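Local coordinates for member of DUF4221 family (Bacteroides vulgatus, PDB 3S9J), which is of unknown function but folds as a six-bladed beta-propeller, a scaffold that in other proteins often serves binding or catalysis, at residues P265-I270 / R281-P286; A236-L241 / E303-V308; Y199-D204 / C214-Y219; P185-E190 / M244-G249. All blocks are in the same frame, centred on the assembly; numbering follows the deposited sequence.

Contact 1 of 4, residues P265-I270 / R281-P286; sequences PRYWHI and RFAEMP
The guanidinium of R281 lies flat on one face of the Y267 ring, their planes 12° apart. CZ of R281 sits 3.3 Å from CG of Y267, so this cation-pi stack is off-centre. With chi1 at -166° CG of R281 swings away from the backbone N, and the extended chain carries the group across to the ring. Its NE donates to a water that also bonds W268 O, and its NH1 and NH2 reach A236 O and Y219 O. With a leucine in place of R281, those two carbonyls would probably lose this donor and the Y267 face its flat cover. R266 and E284 run side by side on the other face of the hairpin. NE of R266 meets OE1 of E284 at 3.2 Å in a salt bridge, coming from above the carboxylate plane. K302 also pairs with OE1, and Y328 bonds OE2. H269 turns its edge to the face of F282, planes at 88°. Backbone bonds such as E284 N to R266 O (2.7 Å) join the antiparallel strands. A beta bulge shifts the register between Y267 and I270. Both arginines thus put their charge to use in this propeller blade: the partly exposed R266 on a carboxylate, the buried R281 on an aromatic face and carbonyls.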
loop_
_atom_site.group_PDB
_atom_site.type_symbol
_atom_site.label_atom_id
_atom_site.label_comp_id
_atom_site.label_asym_id
_atom_site.label_seq_id
_atom_site.Cartn_x
_atom_site.Cartn_y
_atom_site.Cartn_z
ATOM N N PRO A 265 14.493 -6.488 9.864
ATOM C CA PRO A 265 14.503 -5.492 8.795
ATOM C C PRO A 265 13.812 -5.993 7.531
ATOM O O PRO A 265 13.828 -7.187 7.248
ATOM C CB PRO A 265 16.018 -5.259 8.540
ATOM C CG PRO A 265 16.654 -6.521 8.994
ATOM C CD PRO A 265 15.850 -6.990 10.167
ATOM N N ARG A 266 13.164 -5.093 6.801
ATOM C CA ARG A 266 12.526 -5.434 5.539
ATOM C C ARG A 266 12.150 -4.161 4.846
ATOM O O ARG A 266 12.135 -3.079 5.455
ATOM C CB ARG A 266 11.261 -6.270 5.742
ATOM C CG ARG A 266 10.169 -5.613 6.553
ATOM C CD ARG A 266 8.913 -6.488 6.546
ATOM N NE ARG A 266 7.951 -6.096 7.581
ATOM C CZ ARG A 266 6.868 -6.805 7.915
ATOM N NH1 ARG A 266 6.580 -7.946 7.302
ATOM N NH2 ARG A 266 6.071 -6.380 8.891
ATOM N N TYR A 267 11.837 -4.286 3.567
ATOM C CA TYR A 267 11.326 -3.157 2.817
ATOM C C TYR A 267 9.809 -3.081 3.026
ATOM O O TYR A 267 9.162 -4.046 3.471
ATOM C CB TYR A 267 11.734 -3.246 1.329
ATOM C CG TYR A 267 13.242 -3.189 1.268
ATOM C CD1 TYR A 267 13.892 -1.967 1.342
ATOM C CD2 TYR A 267 14.002 -4.336 1.320
ATOM C CE1 TYR A 267 15.275 -1.885 1.401
ATOM C CE2 TYR A 267 15.404 -4.262 1.366
ATOM C CZ TYR A 267 16.019 -3.037 1.419
ATOM O OH TYR A 267 17.397 -2.955 1.483
ATOM N N TRP A 268 9.254 -1.905 2.723
ATOM C CA TRP A 268 7.806 -1.701 2.840
ATOM C C TRP A 268 7.309 -1.025 1.553
ATOM O O TRP A 268 7.494 -1.614 0.490
ATOM C CB TRP A 268 7.410 -0.999 4.155
ATOM C CG TRP A 268 5.981 -1.244 4.554
ATOM C CD1 TRP A 268 4.976 -0.327 4.627
ATOM C CD2 TRP A 268 5.409 -2.492 4.921
ATOM N NE1 TRP A 268 3.816 -0.928 5.028
ATOM C CE2 TRP A 268 4.046 -2.262 5.204
ATOM C CE3 TRP A 268 5.907 -3.799 5.021
ATOM C CZ2 TRP A 268 3.193 -3.269 5.602
ATOM C CZ3 TRP A 268 5.033 -4.808 5.423
ATOM C CH2 TRP A 268 3.689 -4.533 5.705
ATOM N N HIS A 269 6.718 0.178 1.610
ATOM C CA HIS A 269 6.153 0.789 0.414
ATOM C C HIS A 269 7.169 0.954 -0.713
ATOM O O HIS A 269 8.337 1.313 -0.477
ATOM C CB HIS A 269 5.647 2.215 0.655
ATOM C CG HIS A 269 4.757 2.402 1.839
ATOM N ND1 HIS A 269 3.519 1.798 1.955
ATOM C CD2 HIS A 269 4.871 3.249 2.884
ATOM C CE1 HIS A 269 2.933 2.236 3.052
ATOM N NE2 HIS A 269 3.737 3.111 3.642
ATOM N N ILE A 270 6.701 0.759 -1.939
ATOM C CA ILE A 270 7.297 1.418 -3.091
ATOM C C ILE A 270 6.240 2.396 -3.622
ATOM O O ILE A 270 5.089 2.034 -3.838
ATOM C CB ILE A 270 7.836 0.413 -4.166
ATOM C CG1 ILE A 270 8.554 1.145 -5.333
ATOM C CG2 ILE A 270 6.725 -0.498 -4.696
ATOM C CD1 ILE A 270 9.855 1.864 -4.911
ATOM N N ARG A 281 11.258 4.245 -1.846
ATOM C CA ARG A 281 11.136 2.939 -1.227
ATOM C C ARG A 281 11.410 3.060 0.269
ATOM O O ARG A 281 12.461 3.562 0.706
ATOM C CB ARG A 281 12.086 1.918 -1.863
ATOM C CG ARG A 281 11.732 0.503 -1.476
ATOM C CD ARG A 281 12.674 -0.550 -2.038
ATOM N NE ARG A 281 12.073 -1.867 -1.902
ATOM C CZ ARG A 281 12.707 -3.023 -1.989
ATOM N NH1 ARG A 281 14.029 -3.071 -2.198
ATOM N NH2 ARG A 281 12.011 -4.142 -1.842
ATOM N N PHE A 282 10.462 2.596 1.065
ATOM C CA PHE A 282 10.607 2.639 2.517
ATOM C C PHE A 282 11.324 1.363 2.989
ATOM O O PHE A 282 11.066 0.273 2.469
ATOM C CB PHE A 282 9.223 2.722 3.182
ATOM C CG PHE A 282 8.568 4.092 3.102
ATOM C CD1 PHE A 282 8.242 4.658 1.872
ATOM C CD2 PHE A 282 8.266 4.798 4.245
ATOM C CE1 PHE A 282 7.641 5.907 1.809
ATOM C CE2 PHE A 282 7.674 6.048 4.193
ATOM C CZ PHE A 282 7.341 6.603 2.955
ATOM N N ALA A 283 12.193 1.503 3.991
ATOM C CA ALA A 283 12.932 0.371 4.566
ATOM C C ALA A 283 12.777 0.415 6.078
ATOM O O ALA A 283 12.922 1.481 6.664
ATOM C CB ALA A 283 14.398 0.480 4.187
ATOM N N GLU A 284 12.464 -0.729 6.684
ATOM C CA GLU A 284 12.347 -0.843 8.119
ATOM C C GLU A 284 13.689 -1.304 8.682
ATOM O O GLU A 284 14.243 -2.292 8.225
ATOM C CB GLU A 284 11.252 -1.840 8.502
ATOM C CG GLU A 284 9.907 -1.567 7.856
ATOM C CD GLU A 284 8.749 -2.395 8.413
ATOM O OE1 GLU A 284 8.958 -3.465 9.041
ATOM O OE2 GLU A 284 7.590 -1.947 8.228
HETATM N N MSE A 285 14.177 -0.595 9.692
HETATM C CA MSE A 285 15.433 -0.937 10.353
HETATM C C MSE A 285 15.240 -2.093 11.311
HETATM O O MSE A 285 14.121 -2.346 11.773
HETATM C CB MSE A 285 15.970 0.259 11.110
HETATM C CG MSE A 285 16.255 1.491 10.233
HETATM SE SE MSE A 285 17.597 1.216 8.883
HETATM C CE MSE A 285 16.485 0.888 7.321
ATOM N N PRO A 286 16.349 -2.766 11.685
ATOM C CA PRO A 286 16.177 -3.873 12.605
ATOM C C PRO A 286 15.649 -3.461 13.974
ATOM O O PRO A 286 15.971 -2.364 14.479
ATOM C CB PRO A 286 17.591 -4.462 12.739
ATOM C CG PRO A 286 18.387 -3.911 11.601
ATOM C CD PRO A 286 17.742 -2.590 11.261
HETATM O O HOH W 1 7.011 -4.270 10.850
HETATM O O HOH W 2 9.263 -2.827 -1.206
#

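Contact 2 of 4, residues A236-L241 / E303-V308; sequences AKSRYL and EFSVIV
CD1 of I307 presses against the 236-241 loop, where an ST turn and a type I beta turn both start at S238. The loop follows the last strand of one propeller blade and lies on strand 304-309 of the next. The tight part is at I307. Its CD1 is 3.6 Å from A236 O and equally close to S238 N, and it also touches CB of S238. The I307 side chain gets there with CG1 beside its backbone N (chi1 -56°). The contact is looser at the serines. Their OG atoms do not bond each other, but each bonds OE2 of E318, which bridges S238 and S305. OG of S238 also accepts from Y240 N at 3.0 Å, which makes the ST turn. Replacing S238 by alanine is likely to cost Y240 N this acceptor and E318 one partner. The exposed side is Y240. Its ring only grazes S305, with CD2 4.5 Å from CB. No hydrogen bond crosses between the two segments, so van der Waals contact of the I307 methyl and the shared E318 join them. Within the loop, NZ of K237 donates to L241 O at 2.9 Å and to S238 O, which L241 N approaches from the opposite face of the carbonyl plane.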
loop_
_atom_site.group_PDB
_atom_site.type_symbol
_atom_site.label_atom_id
_atom_site.label_comp_id
_atom_site.label_asym_id
_atom_site.label_seq_id
_atom_site.Cartn_x
_atom_site.Cartn_y
_atom_site.Cartn_z
ATOM N N ALA A 236 17.597 -1.814 -5.198
ATOM C CA ALA A 236 16.945 -0.790 -4.405
ATOM C C ALA A 236 17.193 -1.087 -2.930
ATOM O O ALA A 236 16.278 -1.070 -2.122
ATOM C CB ALA A 236 15.449 -0.747 -4.712
ATOM N N LYS A 237 18.457 -1.356 -2.606
ATOM C CA LYS A 237 18.883 -1.748 -1.256
ATOM C C LYS A 237 19.192 -0.519 -0.418
ATOM O O LYS A 237 19.842 0.423 -0.892
ATOM C CB LYS A 237 20.150 -2.626 -1.374
ATOM C CG LYS A 237 20.875 -2.897 -0.078
ATOM C CD LYS A 237 22.151 -3.717 -0.291
ATOM C CE LYS A 237 22.903 -3.828 1.031
ATOM N NZ LYS A 237 23.331 -2.513 1.609
ATOM N N SER A 238 18.776 -0.549 0.838
ATOM C CA SER A 238 19.156 0.461 1.822
ATOM C C SER A 238 20.647 0.346 2.196
ATOM O O SER A 238 21.138 -0.763 2.438
ATOM C CB SER A 238 18.371 0.266 3.105
ATOM O OG SER A 238 18.890 1.100 4.132
ATOM N N ARG A 239 21.327 1.496 2.279
ATOM C CA ARG A 239 22.725 1.493 2.726
ATOM C C ARG A 239 22.876 1.088 4.194
ATOM O O ARG A 239 23.978 0.775 4.620
ATOM C CB ARG A 239 23.399 2.851 2.470
ATOM C CG ARG A 239 22.879 4.021 3.313
ATOM C CD ARG A 239 23.047 5.339 2.533
ATOM N NE ARG A 239 22.308 5.312 1.267
ATOM C CZ ARG A 239 22.498 6.149 0.250
ATOM N NH1 ARG A 239 23.410 7.104 0.321
ATOM N NH2 ARG A 239 21.763 6.022 -0.847
ATOM N N TYR A 240 21.782 1.059 4.952
ATOM C CA TYR A 240 21.833 0.743 6.368
ATOM C C TYR A 240 21.540 -0.712 6.662
ATOM O O TYR A 240 21.705 -1.121 7.788
ATOM C CB TYR A 240 20.853 1.631 7.143
ATOM C CG TYR A 240 21.123 3.088 6.899
ATOM C CD1 TYR A 240 22.293 3.671 7.376
ATOM C CD2 TYR A 240 20.234 3.887 6.171
ATOM C CE1 TYR A 240 22.588 4.987 7.148
ATOM C CE2 TYR A 240 20.535 5.233 5.926
ATOM C CZ TYR A 240 21.711 5.775 6.437
ATOM O OH TYR A 240 22.044 7.094 6.224
ATOM N N LEU A 241 21.149 -1.484 5.642
ATOM C CA LEU A 241 20.756 -2.888 5.814
ATOM C C LEU A 241 21.668 -3.839 5.073
ATOM O O LEU A 241 22.138 -3.555 3.980
ATOM C CB LEU A 241 19.325 -3.135 5.283
ATOM C CG LEU A 241 18.195 -2.338 5.931
ATOM C CD1 LEU A 241 16.865 -2.688 5.251
ATOM C CD2 LEU A 241 18.174 -2.588 7.447
ATOM N N GLU A 303 12.564 2.146 13.652
ATOM C CA GLU A 303 13.145 3.161 12.785
ATOM C C GLU A 303 12.980 2.759 11.334
ATOM O O GLU A 303 12.745 1.576 11.023
ATOM C CB GLU A 303 14.599 3.370 13.138
ATOM C CG GLU A 303 14.759 3.900 14.556
ATOM C CD GLU A 303 16.170 3.823 15.071
ATOM O OE1 GLU A 303 16.864 2.809 14.790
ATOM O OE2 GLU A 303 16.556 4.778 15.786
ATOM N N PHE A 304 13.061 3.744 10.455
ATOM C CA PHE A 304 12.930 3.488 9.020
ATOM C C PHE A 304 13.712 4.483 8.203
ATOM O O PHE A 304 14.211 5.500 8.706
ATOM C CB PHE A 304 11.451 3.478 8.593
ATOM C CG PHE A 304 10.769 4.806 8.691
ATOM C CD1 PHE A 304 10.311 5.272 9.931
ATOM C CD2 PHE A 304 10.537 5.575 7.553
ATOM C CE1 PHE A 304 9.663 6.497 10.051
ATOM C CE2 PHE A 304 9.901 6.808 7.661
ATOM C CZ PHE A 304 9.457 7.263 8.922
ATOM N N SER A 305 13.874 4.166 6.927
ATOM C CA SER A 305 14.450 5.081 5.993
ATOM C C SER A 305 13.582 5.146 4.748
ATOM O O SER A 305 12.734 4.291 4.515
ATOM C CB SER A 305 15.881 4.661 5.620
ATOM O OG SER A 305 15.895 3.458 4.882
ATOM N N VAL A 306 13.850 6.162 3.939
ATOM C CA VAL A 306 13.266 6.277 2.609
ATOM C C VAL A 306 14.363 6.472 1.594
ATOM O O VAL A 306 15.152 7.427 1.679
ATOM C CB VAL A 306 12.273 7.437 2.530
ATOM C CG1 VAL A 306 11.725 7.550 1.099
ATOM C CG2 VAL A 306 11.121 7.227 3.558
ATOM N N ILE A 307 14.435 5.525 0.668
ATOM C CA ILE A 307 15.347 5.552 -0.464
ATOM C C ILE A 307 14.662 6.299 -1.616
ATOM O O ILE A 307 13.511 6.015 -1.936
ATOM C CB ILE A 307 15.672 4.119 -0.941
ATOM C CG1 ILE A 307 16.241 3.271 0.209
ATOM C CG2 ILE A 307 16.562 4.170 -2.176
ATOM C CD1 ILE A 307 16.056 1.751 0.065
ATOM N N VAL A 308 15.371 7.237 -2.230
ATOM C CA VAL A 308 14.877 7.969 -3.387
ATOM C C VAL A 308 15.555 7.429 -4.651
ATOM O O VAL A 308 16.774 7.361 -4.715
ATOM C CB VAL A 308 15.135 9.489 -3.265
ATOM C CG1 VAL A 308 14.547 10.219 -4.485
ATOM C CG2 VAL A 308 14.522 10.040 -1.963
#

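Contact 3 of 4, residues Y199-D204 / C214-Y219; sequences YGFSYD and CGFFGY. With FMT (formic acid), chain F.
S202 and G215 form the hydrogen-bonded pair of this antiparallel hairpin. G215 N donates to S202 O at 2.8 Å, nearly straight at 173°. S202 N returns a bond to G215 O at 3.0 Å. Past the end of the strand pairing, F217 N bonds G200 O, also at 3.0 Å. A water donates to the same G200 O and accepts from G218 N, so this carbonyl is gripped twice. G200 N holds O2 of a formic acid molecule, probably from the crystallisation liquor, at 2.9 Å. Outward from these bonds, the F217 ring lies over the backbone of G200 and F201, with CD2 3.5 Å from G200 C. A CB on G200 would run into this ring. The other face of F217 stacks with W268. On the opposite side of the hairpin F201, Y203, C214 and F216 point the same way. CB of F201 sits over the F216 ring in a CH-pi contact, and the two rings meet obliquely, planes at 48°. SG of C214 touches CB of Y203 and lies obliquely to the F201 ring. M166 of strand 165-171 packs on F201, C214 and F216. This is the first hairpin of a four-stranded propeller blade, packed on the blade before it.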
loop_
_atom_site.group_PDB
_atom_site.type_symbol
_atom_site.label_atom_id
_atom_site.label_comp_id
_atom_site.label_asym_id
_atom_site.label_seq_id
_atom_site.Cartn_x
_atom_site.Cartn_y
_atom_site.Cartn_z
ATOM N N TYR A 199 6.201 -13.377 1.908
ATOM C CA TYR A 199 6.204 -13.236 0.444
ATOM C C TYR A 199 5.423 -12.007 -0.020
ATOM O O TYR A 199 5.101 -11.884 -1.188
ATOM C CB TYR A 199 5.684 -14.502 -0.250
ATOM C CG TYR A 199 4.274 -14.879 0.081
ATOM C CD1 TYR A 199 3.988 -15.662 1.186
ATOM C CD2 TYR A 199 3.213 -14.468 -0.723
ATOM C CE1 TYR A 199 2.690 -16.013 1.510
ATOM C CE2 TYR A 199 1.903 -14.814 -0.399
ATOM C CZ TYR A 199 1.653 -15.591 0.724
ATOM O OH TYR A 199 0.379 -15.967 1.081
ATOM N N GLY A 200 5.194 -11.071 0.887
ATOM C CA GLY A 200 4.475 -9.862 0.567
ATOM C C GLY A 200 5.254 -8.939 -0.338
ATOM O O GLY A 200 6.508 -8.948 -0.365
ATOM N N PHE A 201 4.511 -8.098 -1.048
ATOM C CA PHE A 201 5.113 -7.030 -1.827
ATOM C C PHE A 201 4.221 -5.817 -1.889
ATOM O O PHE A 201 3.003 -5.928 -1.757
ATOM C CB PHE A 201 5.474 -7.467 -3.253
ATOM C CG PHE A 201 4.295 -7.820 -4.137
ATOM C CD1 PHE A 201 3.783 -9.109 -4.161
ATOM C CD2 PHE A 201 3.766 -6.883 -5.011
ATOM C CE1 PHE A 201 2.741 -9.455 -5.014
ATOM C CE2 PHE A 201 2.717 -7.220 -5.871
ATOM C CZ PHE A 201 2.196 -8.490 -5.859
ATOM N N SER A 202 4.846 -4.668 -2.095
ATOM C CA SER A 202 4.171 -3.420 -2.395
ATOM C C SER A 202 4.361 -3.139 -3.871
ATOM O O SER A 202 5.280 -3.661 -4.512
ATOM C CB SER A 202 4.767 -2.300 -1.516
ATOM O OG SER A 202 4.280 -0.992 -1.843
ATOM N N TYR A 203 3.490 -2.330 -4.454
ATOM C CA TYR A 203 3.645 -2.004 -5.875
ATOM C C TYR A 203 3.054 -0.623 -6.110
ATOM O O TYR A 203 2.269 -0.112 -5.309
ATOM C CB TYR A 203 2.978 -3.065 -6.785
ATOM C CG TYR A 203 1.479 -3.161 -6.652
ATOM C CD1 TYR A 203 0.908 -3.963 -5.692
ATOM C CD2 TYR A 203 0.644 -2.439 -7.487
ATOM C CE1 TYR A 203 -0.469 -4.051 -5.517
ATOM C CE2 TYR A 203 -0.724 -2.506 -7.353
ATOM C CZ TYR A 203 -1.292 -3.295 -6.361
ATOM O OH TYR A 203 -2.645 -3.375 -6.218
ATOM N N ASP A 204 3.434 -0.035 -7.220
ATOM C CA ASP A 204 2.800 1.171 -7.686
ATOM C C ASP A 204 2.806 1.163 -9.207
ATOM O O ASP A 204 3.534 0.391 -9.833
ATOM C CB ASP A 204 3.490 2.420 -7.134
ATOM C CG ASP A 204 2.530 3.606 -6.936
ATOM O OD1 ASP A 204 1.401 3.603 -7.499
ATOM O OD2 ASP A 204 2.904 4.538 -6.181
ATOM N N CYS A 214 7.198 -3.344 -8.598
ATOM C CA CYS A 214 6.887 -4.176 -7.443
ATOM C C CYS A 214 8.139 -4.353 -6.586
ATOM O O CYS A 214 9.222 -4.635 -7.109
ATOM C CB CYS A 214 6.405 -5.547 -7.843
ATOM S SG CYS A 214 4.953 -5.514 -8.931
ATOM N N GLY A 215 7.960 -4.186 -5.274
ATOM C CA GLY A 215 9.027 -4.333 -4.288
ATOM C C GLY A 215 8.641 -5.356 -3.230
ATOM O O GLY A 215 7.851 -5.067 -2.337
ATOM N N PHE A 216 9.202 -6.561 -3.348
ATOM C CA PHE A 216 9.032 -7.597 -2.332
ATOM C C PHE A 216 9.677 -7.115 -1.047
ATOM O O PHE A 216 10.772 -6.594 -1.055
ATOM C CB PHE A 216 9.624 -8.965 -2.776
ATOM C CG PHE A 216 8.728 -9.714 -3.706
ATOM C CD1 PHE A 216 7.741 -10.551 -3.211
ATOM C CD2 PHE A 216 8.818 -9.512 -5.068
ATOM C CE1 PHE A 216 6.880 -11.192 -4.053
ATOM C CE2 PHE A 216 7.947 -10.124 -5.925
ATOM C CZ PHE A 216 6.986 -10.993 -5.429
ATOM N N PHE A 217 8.937 -7.232 0.044
ATOM C CA PHE A 217 9.417 -6.764 1.336
ATOM C C PHE A 217 10.767 -7.397 1.699
ATOM O O PHE A 217 11.624 -6.743 2.291
ATOM C CB PHE A 217 8.402 -7.058 2.432
ATOM C CG PHE A 217 7.014 -6.481 2.179
ATOM C CD1 PHE A 217 6.842 -5.244 1.562
ATOM C CD2 PHE A 217 5.884 -7.175 2.601
ATOM C CE1 PHE A 217 5.535 -4.713 1.372
ATOM C CE2 PHE A 217 4.599 -6.665 2.387
ATOM C CZ PHE A 217 4.446 -5.434 1.792
ATOM N N GLY A 218 10.962 -8.649 1.326
ATOM C CA GLY A 218 12.184 -9.364 1.707
ATOM C C GLY A 218 13.323 -9.319 0.715
ATOM O O GLY A 218 14.257 -10.099 0.843
ATOM N N TYR A 219 13.282 -8.417 -0.263
ATOM C CA TYR A 219 14.242 -8.452 -1.367
ATOM C C TYR A 219 14.865 -7.102 -1.682
ATOM O O TYR A 219 14.184 -6.088 -1.743
ATOM C CB TYR A 219 13.554 -9.006 -2.619
ATOM C CG TYR A 219 14.450 -9.558 -3.715
ATOM C CD1 TYR A 219 15.606 -10.281 -3.422
ATOM C CD2 TYR A 219 14.104 -9.410 -5.049
ATOM C CE1 TYR A 219 16.391 -10.825 -4.444
ATOM C CE2 TYR A 219 14.882 -9.938 -6.076
ATOM C CZ TYR A 219 16.017 -10.643 -5.771
ATOM O OH TYR A 219 16.768 -11.176 -6.797
HETATM C C FMT F . 4.827 -10.378 4.414
HETATM O O1 FMT F . 4.231 -11.250 5.042
HETATM O O2 FMT F . 5.813 -10.613 3.723
HETATM O O HOH W 3 8.759 -10.401 0.467
#

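Contact 4 of 4, residues P185-E190 / M244-G249; sequences PPIFKE and MKPKLG
E190 bends at chi2 (82°), and its carboxylate turns to the backbone of L248. F188 holds CG beside its backbone N (chi1 -56°), which sets its ring against P246 and L248. OE1 of E190 accepts from L248 N at 3.0 Å, the donor lying above the carboxylate plane. A water bonded to K189 N and P246 O adds a second link between the loops. P246 packs against both I187 and F188. Its CG meets CD1 of I187 at 3.7 Å, and its CB meets CE1 of F188 at 3.5 Å. CD1 of F188 then touches CD2 of L248 at 3.8 Å. The proline ring crosses both side chains at about a right angle. The carbonyl oxygen of I187 lies against CD of P246 and finds no polar partner in the model. On the solvent side the amino groups of K189 and K245 come close with no bond between them; K189 has two conformers, so this approach is doubtful. W161 adds its ring beside F188 and L248, and Y219 packs on I187 and K245. Both segments are loops between strands. Segment 185-190 lies between strands 177-183 and 195-197, and segment 244-249 leads from strand 231-235 into strand 249-250.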
loop_
_atom_site.group_PDB
_atom_site.type_symbol
_atom_site.label_atom_id
_atom_site.label_comp_id
_atom_site.label_asym_id
_atom_site.label_seq_id
_atom_site.Cartn_x
_atom_site.Cartn_y
_atom_site.Cartn_z
ATOM N N PRO A 185 8.780 -14.422 -8.300
ATOM C CA PRO A 185 10.156 -14.730 -8.643
ATOM C C PRO A 185 10.652 -15.942 -7.841
ATOM O O PRO A 185 10.115 -16.233 -6.757
ATOM C CB PRO A 185 10.910 -13.456 -8.251
ATOM C CG PRO A 185 10.091 -12.835 -7.177
ATOM C CD PRO A 185 8.658 -13.184 -7.509
ATOM N N PRO A 186 11.650 -16.660 -8.373
ATOM C CA PRO A 186 12.154 -17.883 -7.710
ATOM C C PRO A 186 13.145 -17.560 -6.597
ATOM O O PRO A 186 14.300 -18.012 -6.633
ATOM C CB PRO A 186 12.836 -18.634 -8.859
ATOM C CG PRO A 186 13.369 -17.534 -9.734
ATOM C CD PRO A 186 12.294 -16.446 -9.685
ATOM N N ILE A 187 12.685 -16.792 -5.616
ATOM C CA ILE A 187 13.539 -16.324 -4.513
ATOM C C ILE A 187 13.079 -16.839 -3.152
ATOM O O ILE A 187 13.541 -16.339 -2.130
ATOM C CB ILE A 187 13.638 -14.768 -4.493
ATOM C CG1 ILE A 187 12.275 -14.119 -4.211
ATOM C CG2 ILE A 187 14.226 -14.258 -5.801
ATOM C CD1 ILE A 187 12.278 -12.562 -4.250
ATOM N N PHE A 188 12.150 -17.799 -3.146
ATOM C CA PHE A 188 11.542 -18.337 -1.933
ATOM C C PHE A 188 11.973 -19.791 -1.781
ATOM O O PHE A 188 11.589 -20.648 -2.568
ATOM C CB PHE A 188 10.026 -18.226 -2.015
ATOM C CG PHE A 188 9.570 -16.836 -2.261
ATOM C CD1 PHE A 188 9.532 -15.921 -1.217
ATOM C CD2 PHE A 188 9.219 -16.426 -3.529
ATOM C CE1 PHE A 188 9.140 -14.610 -1.441
ATOM C CE2 PHE A 188 8.803 -15.117 -3.755
ATOM C CZ PHE A 188 8.780 -14.215 -2.712
ATOM N N LYS A 189 12.781 -20.052 -0.759
ATOM C CA LYS A 189 13.513 -21.317 -0.612
ATOM C C LYS A 189 12.848 -22.317 0.341
ATOM O O LYS A 189 12.961 -23.521 0.168
ATOM C CB LYS A 189 14.932 -21.016 -0.117
ATOM C CG LYS A 189 15.694 -19.974 -0.956
ATOM C CD LYS A 189 15.561 -20.249 -2.462
ATOM C CE LYS A 189 16.738 -19.693 -3.275
ATOM N NZ LYS A 189 16.844 -18.213 -3.212
ATOM N N GLU A 190 12.173 -21.816 1.367
ATOM C CA GLU A 190 11.602 -22.695 2.390
ATOM C C GLU A 190 10.366 -23.423 1.890
ATOM O O GLU A 190 9.544 -22.842 1.182
ATOM C CB GLU A 190 11.257 -21.914 3.660
ATOM C CG GLU A 190 12.463 -21.285 4.350
ATOM C CD GLU A 190 12.890 -19.965 3.748
ATOM O OE1 GLU A 190 12.061 -19.323 3.063
ATOM O OE2 GLU A 190 14.060 -19.565 3.967
HETATM N N MSE A 244 19.515 -8.753 1.467
HETATM C CA MSE A 244 18.553 -9.783 1.863
HETATM C C MSE A 244 17.797 -10.429 0.710
HETATM O O MSE A 244 17.643 -9.850 -0.389
HETATM C CB MSE A 244 17.539 -9.201 2.863
HETATM C CG MSE A 244 16.603 -8.180 2.292
HETATM SE SE MSE A 244 15.223 -7.591 3.560
HETATM C CE MSE A 244 16.343 -6.720 4.780
ATOM N N LYS A 245 17.332 -11.646 0.992
ATOM C CA LYS A 245 16.314 -12.337 0.206
ATOM C C LYS A 245 15.220 -12.801 1.169
ATOM O O LYS A 245 15.444 -12.866 2.386
ATOM C CB LYS A 245 16.899 -13.536 -0.564
ATOM C CG LYS A 245 18.093 -13.181 -1.464
ATOM C CD LYS A 245 17.987 -13.734 -2.912
ATOM C CE LYS A 245 18.087 -15.253 -3.003
ATOM N NZ LYS A 245 18.176 -15.721 -4.439
ATOM N N PRO A 246 14.014 -13.082 0.651
ATOM C CA PRO A 246 12.948 -13.344 1.578
ATOM C C PRO A 246 13.145 -14.601 2.399
ATOM O O PRO A 246 13.864 -15.524 2.007
ATOM C CB PRO A 246 11.696 -13.465 0.669
ATOM C CG PRO A 246 12.068 -12.749 -0.571
ATOM C CD PRO A 246 13.516 -13.043 -0.737
ATOM N N LYS A 247 12.552 -14.565 3.573
ATOM C CA LYS A 247 12.580 -15.690 4.501
ATOM C C LYS A 247 11.133 -15.928 4.866
ATOM O O LYS A 247 10.517 -15.126 5.568
ATOM C CB LYS A 247 13.403 -15.371 5.755
ATOM C CG LYS A 247 14.174 -16.579 6.311
ATOM C CD LYS A 247 13.338 -17.510 7.187
ATOM C CE LYS A 247 13.591 -17.279 8.682
ATOM N NZ LYS A 247 12.420 -16.674 9.418
ATOM N N LEU A 248 10.588 -17.022 4.366
ATOM C CA LEU A 248 9.212 -17.344 4.679
ATOM C C LEU A 248 9.083 -17.729 6.155
ATOM O O LEU A 248 9.956 -18.381 6.707
ATOM C CB LEU A 248 8.724 -18.479 3.792
ATOM C CG LEU A 248 8.697 -18.195 2.279
ATOM C CD1 LEU A 248 8.268 -19.453 1.529
ATOM C CD2 LEU A 248 7.746 -17.029 1.930
ATOM N N GLY A 249 7.972 -17.348 6.759
ATOM C CA GLY A 249 7.632 -17.801 8.095
ATOM C C GLY A 249 6.933 -19.147 8.056
ATOM O O GLY A 249 6.152 -19.435 7.149
HETATM O O HOH W 4 12.859 -17.992 1.134
#

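From the N terminus, 185-190 comes first, after strand 177-183. Contact 4 closes the loop from 185-190 to 244-249. Contact 3 is nested inside it as the hairpin of strands 201-206 and 211-216. Segment 236-241 follows the last strand of that blade and opens contact 2, which closes at 303-308. Contact 2 therefore crosses contact 4, since their segments alternate. Contact 1, the hairpin of strands 266-273 and 278-284, is nested within contact 2. Strand 304-309 pairs with strand 278-284, so contacts 1 and 2 share a sheet. Contacts 1 and 3 join neighbouring blades through Y267 N and F217 O, and M244 of contact 4 packs on both hairpins.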